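Side-chain contacts in hydrazine synthase subunit beta (Candidatus Kuenenia stuttgartiensis, PDB 5C2V), which forms part of the hydrazine synthase complex, which condenses nitric oxide with ammonium to hydrazine, and may modulate passage of the hydroxylamine intermediate between active sites: residues B[26-31]-B[60-65]; B[68-73]-B[77-82]. All coordinates share one frame; numbering follows the deposited sequence.

Interaction 1 (B[26-31]-B[60-65])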
# COMPACT_ATOMS: atom_id res chain seq x y z
N THR B 26 11.07 50.49 -33.05
CA THR B 26 12.54 50.52 -33.10
C THR B 26 13.22 49.81 -31.93
O THR B 26 12.82 49.96 -30.77
CB THR B 26 13.05 51.97 -33.16
OG1 THR B 26 12.35 52.69 -34.19
CG2 THR B 26 14.55 52.01 -33.45
N LEU B 27 14.26 49.04 -32.24
CA LEU B 27 15.08 48.37 -31.25
C LEU B 27 16.45 49.04 -31.14
O LEU B 27 17.07 49.37 -32.16
CB LEU B 27 15.25 46.89 -31.59
CG LEU B 27 14.00 46.02 -31.49
CD1 LEU B 27 14.17 44.74 -32.30
CD2 LEU B 27 13.71 45.69 -30.04
N PHE B 28 16.92 49.22 -29.91
CA PHE B 28 18.21 49.84 -29.67
C PHE B 28 19.13 48.87 -28.94
O PHE B 28 18.90 48.52 -27.79
CB PHE B 28 18.05 51.13 -28.85
CG PHE B 28 17.00 52.05 -29.39
CD1 PHE B 28 15.69 51.97 -28.94
CD2 PHE B 28 17.31 53.01 -30.34
CE1 PHE B 28 14.72 52.82 -29.43
CE2 PHE B 28 16.35 53.86 -30.83
CZ PHE B 28 15.05 53.77 -30.38
N ILE B 29 20.19 48.45 -29.62
CA ILE B 29 21.11 47.48 -29.06
C ILE B 29 22.41 48.13 -28.62
O ILE B 29 23.09 48.77 -29.41
CB ILE B 29 21.44 46.36 -30.07
CG1 ILE B 29 20.19 45.54 -30.40
CG2 ILE B 29 22.52 45.47 -29.52
CD1 ILE B 29 19.45 46.01 -31.63
N SER B 30 22.77 47.96 -27.35
CA SER B 30 24.04 48.50 -26.88
C SER B 30 25.14 47.50 -27.19
O SER B 30 25.12 46.38 -26.70
CB SER B 30 23.99 48.80 -25.38
OG SER B 30 23.00 49.76 -25.09
N ASN B 31 26.10 47.90 -28.02
CA ASN B 31 27.21 47.03 -28.37
C ASN B 31 28.40 47.29 -27.45
O ASN B 31 29.02 48.35 -27.52
CB ASN B 31 27.61 47.22 -29.83
CG ASN B 31 26.45 46.97 -30.78
OD1 ASN B 31 25.62 46.09 -30.55
ND2 ASN B 31 26.40 47.74 -31.86
N SER B 60 20.69 51.06 -22.08
CA SER B 60 20.02 52.19 -22.71
C SER B 60 18.54 52.28 -22.32
O SER B 60 17.89 51.26 -22.06
CB SER B 60 20.15 52.10 -24.23
OG SER B 60 19.62 50.88 -24.72
N ALA B 61 18.02 53.50 -22.28
CA ALA B 61 16.60 53.73 -21.99
C ALA B 61 16.02 54.78 -22.94
O ALA B 61 16.68 55.77 -23.27
CB ALA B 61 16.41 54.16 -20.55
N VAL B 62 14.78 54.56 -23.37
CA VAL B 62 14.13 55.45 -24.32
C VAL B 62 13.13 56.38 -23.62
O VAL B 62 12.43 55.96 -22.70
CB VAL B 62 13.39 54.66 -25.42
CG1 VAL B 62 12.89 55.59 -26.51
CG2 VAL B 62 14.30 53.60 -26.01
N THR B 63 13.08 57.63 -24.05
CA THR B 63 12.11 58.58 -23.54
C THR B 63 10.70 58.19 -24.00
O THR B 63 10.55 57.59 -25.07
CB THR B 63 12.42 60.02 -24.01
OG1 THR B 63 12.42 60.07 -25.44
CG2 THR B 63 13.78 60.46 -23.49
N PRO B 64 9.68 58.50 -23.19
CA PRO B 64 8.28 58.16 -23.49
C PRO B 64 7.82 58.58 -24.89
O PRO B 64 7.02 57.87 -25.50
CB PRO B 64 7.50 58.92 -22.42
CG PRO B 64 8.44 58.97 -21.27
CD PRO B 64 9.81 59.13 -21.87
N ASP B 65 8.30 59.71 -25.38
CA ASP B 65 7.96 60.17 -26.72
C ASP B 65 8.78 59.44 -27.78
O ASP B 65 8.34 59.28 -28.92
CB ASP B 65 8.17 61.68 -26.84
CG ASP B 65 9.46 62.15 -26.20
OD1 ASP B 65 10.49 61.45 -26.34
OD2 ASP B 65 9.46 63.22 -25.56
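Two successive blades of the beta-propeller pack face against face here, the second strand of one sheet (26-31) against the first strand of the next, 57-62, whose end lies in residues 60-65. The strand segments run nearly antiparallel, at 160°, but their axes stay 8.3 Å apart, the spacing of stacked sheets and not of paired strands. Four side chains point into the gap: Phe28 and Ser30 from one blade, Ser60 and Val62 from the other. Phe28 carries the apolar half. Its CG stands anti to the carbonyl carbon (chi1 -49°), which sends the ring across the gap at about a right angle to the Val62 side chain. One methyl does the touching, and it comes to the ring obliquely. Leu69 packs on both Phe28 and Val62, while Phe39 meets the Phe28 ring edge-to-face. At the other end the CA atoms of Ser30 and Ser60 are 6.9 Å apart, and the two small hydroxyl side chains face each other across the gap. Their OG atoms, Ser30 OG to Ser60 OG, are 3.6 Å apart, a van der Waals approach. The apolar contact is closest between Phe28 CE1 and Val62 CG2, at 3.5 Å.

Interaction 2 (B[68-73]-B[77-82]); sequences FLYVCN and DSVSVV. With CA (calcium ion), chain Q.
Strands 68-73 and 78-82 form a beta hairpin, the middle two strands of a four-stranded propeller blade, held most tightly by the backbone pairing and by Tyr70 against Val81. Six backbone hydrogen bonds join the hydrogen-bonded pairs Leu69-Val82, Val71-Ser80 and Asn73-Ser78, each about 2.9 Å from N to O; the straightest is Val71 N to Ser80 O, at 166°. On the face bearing Tyr70, Cys72, Val79 and Val81, the side chains of Tyr70 and Val81 lie side by side. With Val81 CG1 anti to the backbone N (chi1 179°), its CG2 is placed over one face of the phenol ring in a CH-pi contact, 3.7 Å from Tyr70 CE2. Tyr70 OH hydrogen-bonds with Thr128 OG1. Cys72 SG to Val79 CG2, at 4.4 Å, is a looser spot. On the other face Val71 CG2 meets Val82 CG2 at 4.1 Å, and Ser80 OG is hydrogen-bonded with Glu89 OE1. Asp77 and Ser78 both face Asn73 in a G1 beta bulge. The wetter side is at Asp77, partly exposed, whose CB points away from strand 68-73; it chelates a calcium ion through OD1 and OD2, the latter at 2.3 Å from the metal. Four waters also bind the ion, and Asp97 is a further protein ligand. Beyond the hairpin, strand 57-62 borders 68-73 in the same sheet; Ile102 of strand 99-104 covers Tyr70, Cys72 and Val79, whereas Val37 and Phe39 of strand 36-41 press on the opposite face, against Leu69, Val71 and Val82.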
# COMPACT_ATOMS: atom_id res chain seq x y z
N PHE B 68 14.57 60.46 -27.91
CA PHE B 68 15.91 60.42 -27.33
C PHE B 68 16.26 59.05 -26.75
O PHE B 68 15.38 58.31 -26.30
CB PHE B 68 16.05 61.48 -26.24
CG PHE B 68 15.83 62.89 -26.73
CD1 PHE B 68 16.86 63.61 -27.30
CD2 PHE B 68 14.59 63.49 -26.59
CE1 PHE B 68 16.66 64.91 -27.75
CE2 PHE B 68 14.38 64.79 -27.03
CZ PHE B 68 15.42 65.49 -27.61
N LEU B 69 17.55 58.73 -26.77
CA LEU B 69 18.04 57.48 -26.20
C LEU B 69 19.19 57.74 -25.23
O LEU B 69 20.25 58.22 -25.63
CB LEU B 69 18.49 56.52 -27.30
CG LEU B 69 19.05 55.18 -26.85
CD1 LEU B 69 17.97 54.34 -26.18
CD2 LEU B 69 19.67 54.43 -28.02
N TYR B 70 18.98 57.41 -23.96
CA TYR B 70 20.02 57.58 -22.95
C TYR B 70 20.82 56.30 -22.78
O TYR B 70 20.30 55.30 -22.29
CB TYR B 70 19.41 58.00 -21.61
CG TYR B 70 18.96 59.45 -21.55
CD1 TYR B 70 17.92 59.91 -22.35
CD2 TYR B 70 19.57 60.35 -20.68
CE1 TYR B 70 17.51 61.23 -22.29
CE2 TYR B 70 19.16 61.67 -20.62
CZ TYR B 70 18.13 62.10 -21.43
OH TYR B 70 17.72 63.41 -21.36
N VAL B 71 22.09 56.34 -23.18
CA VAL B 71 22.93 55.16 -23.18
C VAL B 71 23.93 55.19 -22.03
O VAL B 71 24.50 56.23 -21.73
CB VAL B 71 23.70 55.03 -24.52
CG1 VAL B 71 24.49 53.74 -24.57
CG2 VAL B 71 22.73 55.11 -25.69
N CYS B 72 24.13 54.05 -21.38
CA CYS B 72 25.09 53.97 -20.28
C CYS B 72 26.45 53.51 -20.75
O CYS B 72 26.63 52.35 -21.11
CB CYS B 72 24.58 53.02 -19.19
SG CYS B 72 23.41 53.75 -18.04
N ASN B 73 27.43 54.41 -20.71
CA ASN B 73 28.80 54.04 -21.04
C ASN B 73 29.55 53.70 -19.76
O ASN B 73 29.83 54.57 -18.92
CB ASN B 73 29.51 55.18 -21.79
CG ASN B 73 28.69 55.70 -22.95
OD1 ASN B 73 28.61 55.07 -24.01
ND2 ASN B 73 28.07 56.86 -22.76
N ASP B 77 32.54 55.86 -17.60
CA ASP B 77 31.87 56.35 -16.39
C ASP B 77 30.87 57.44 -16.73
O ASP B 77 30.73 58.42 -15.99
CB ASP B 77 32.90 56.87 -15.37
CG ASP B 77 33.68 55.75 -14.69
OD1 ASP B 77 34.61 55.17 -15.31
OD2 ASP B 77 33.38 55.46 -13.52
N SER B 78 30.17 57.29 -17.85
CA SER B 78 29.31 58.36 -18.34
C SER B 78 27.99 57.89 -18.94
O SER B 78 27.70 56.69 -18.98
CB SER B 78 30.06 59.20 -19.38
OG SER B 78 30.32 58.45 -20.55
N VAL B 79 27.19 58.85 -19.38
CA VAL B 79 25.90 58.60 -20.02
C VAL B 79 25.75 59.46 -21.27
O VAL B 79 25.78 60.69 -21.18
CB VAL B 79 24.72 58.88 -19.06
CG1 VAL B 79 23.40 58.79 -19.81
CG2 VAL B 79 24.74 57.92 -17.88
N SER B 80 25.59 58.82 -22.42
CA SER B 80 25.41 59.54 -23.67
C SER B 80 23.94 59.85 -23.94
O SER B 80 23.07 59.03 -23.65
CB SER B 80 25.99 58.73 -24.84
OG SER B 80 27.37 58.48 -24.64
N VAL B 81 23.67 61.03 -24.48
CA VAL B 81 22.32 61.36 -24.92
C VAL B 81 22.27 61.35 -26.44
O VAL B 81 22.99 62.10 -27.10
CB VAL B 81 21.86 62.73 -24.40
CG1 VAL B 81 20.46 63.04 -24.89
CG2 VAL B 81 21.90 62.76 -22.88
N VAL B 82 21.42 60.49 -27.00
CA VAL B 82 21.37 60.29 -28.44
C VAL B 82 20.07 60.80 -29.05
O VAL B 82 18.99 60.50 -28.56
CB VAL B 82 21.54 58.79 -28.80
CG1 VAL B 82 21.37 58.57 -30.29
CG2 VAL B 82 22.89 58.28 -28.32
CA CA Q . 34.52 53.47 -13.52
O HOH W 1 36.24 51.82 -13.69
O HOH W 2 36.79 54.07 -13.02
O HOH W 3 34.26 53.06 -15.82
O HOH W 4 34.26 51.23 -14.29

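Overall arrangement
Interaction 1 closes in the chain before interaction 2 opens, and their centres lie 10 Å apart on the same side of the chain's centre. They meet in one four-stranded sheet, ordered 57-62, 68-73, 78-83, 88-94: interaction 2 is the hairpin within that blade, while interaction 1 joins its first strand to the preceding blade, 15-52. A probable backbone hydrogen bond from Ala61 N to Tyr70 O, 2.9 Å, ties the two contacts together, and Leu69 has a part in both. Hydrogen bonding within a blade and side-chain packing between blades thus combine to build this part of the propeller.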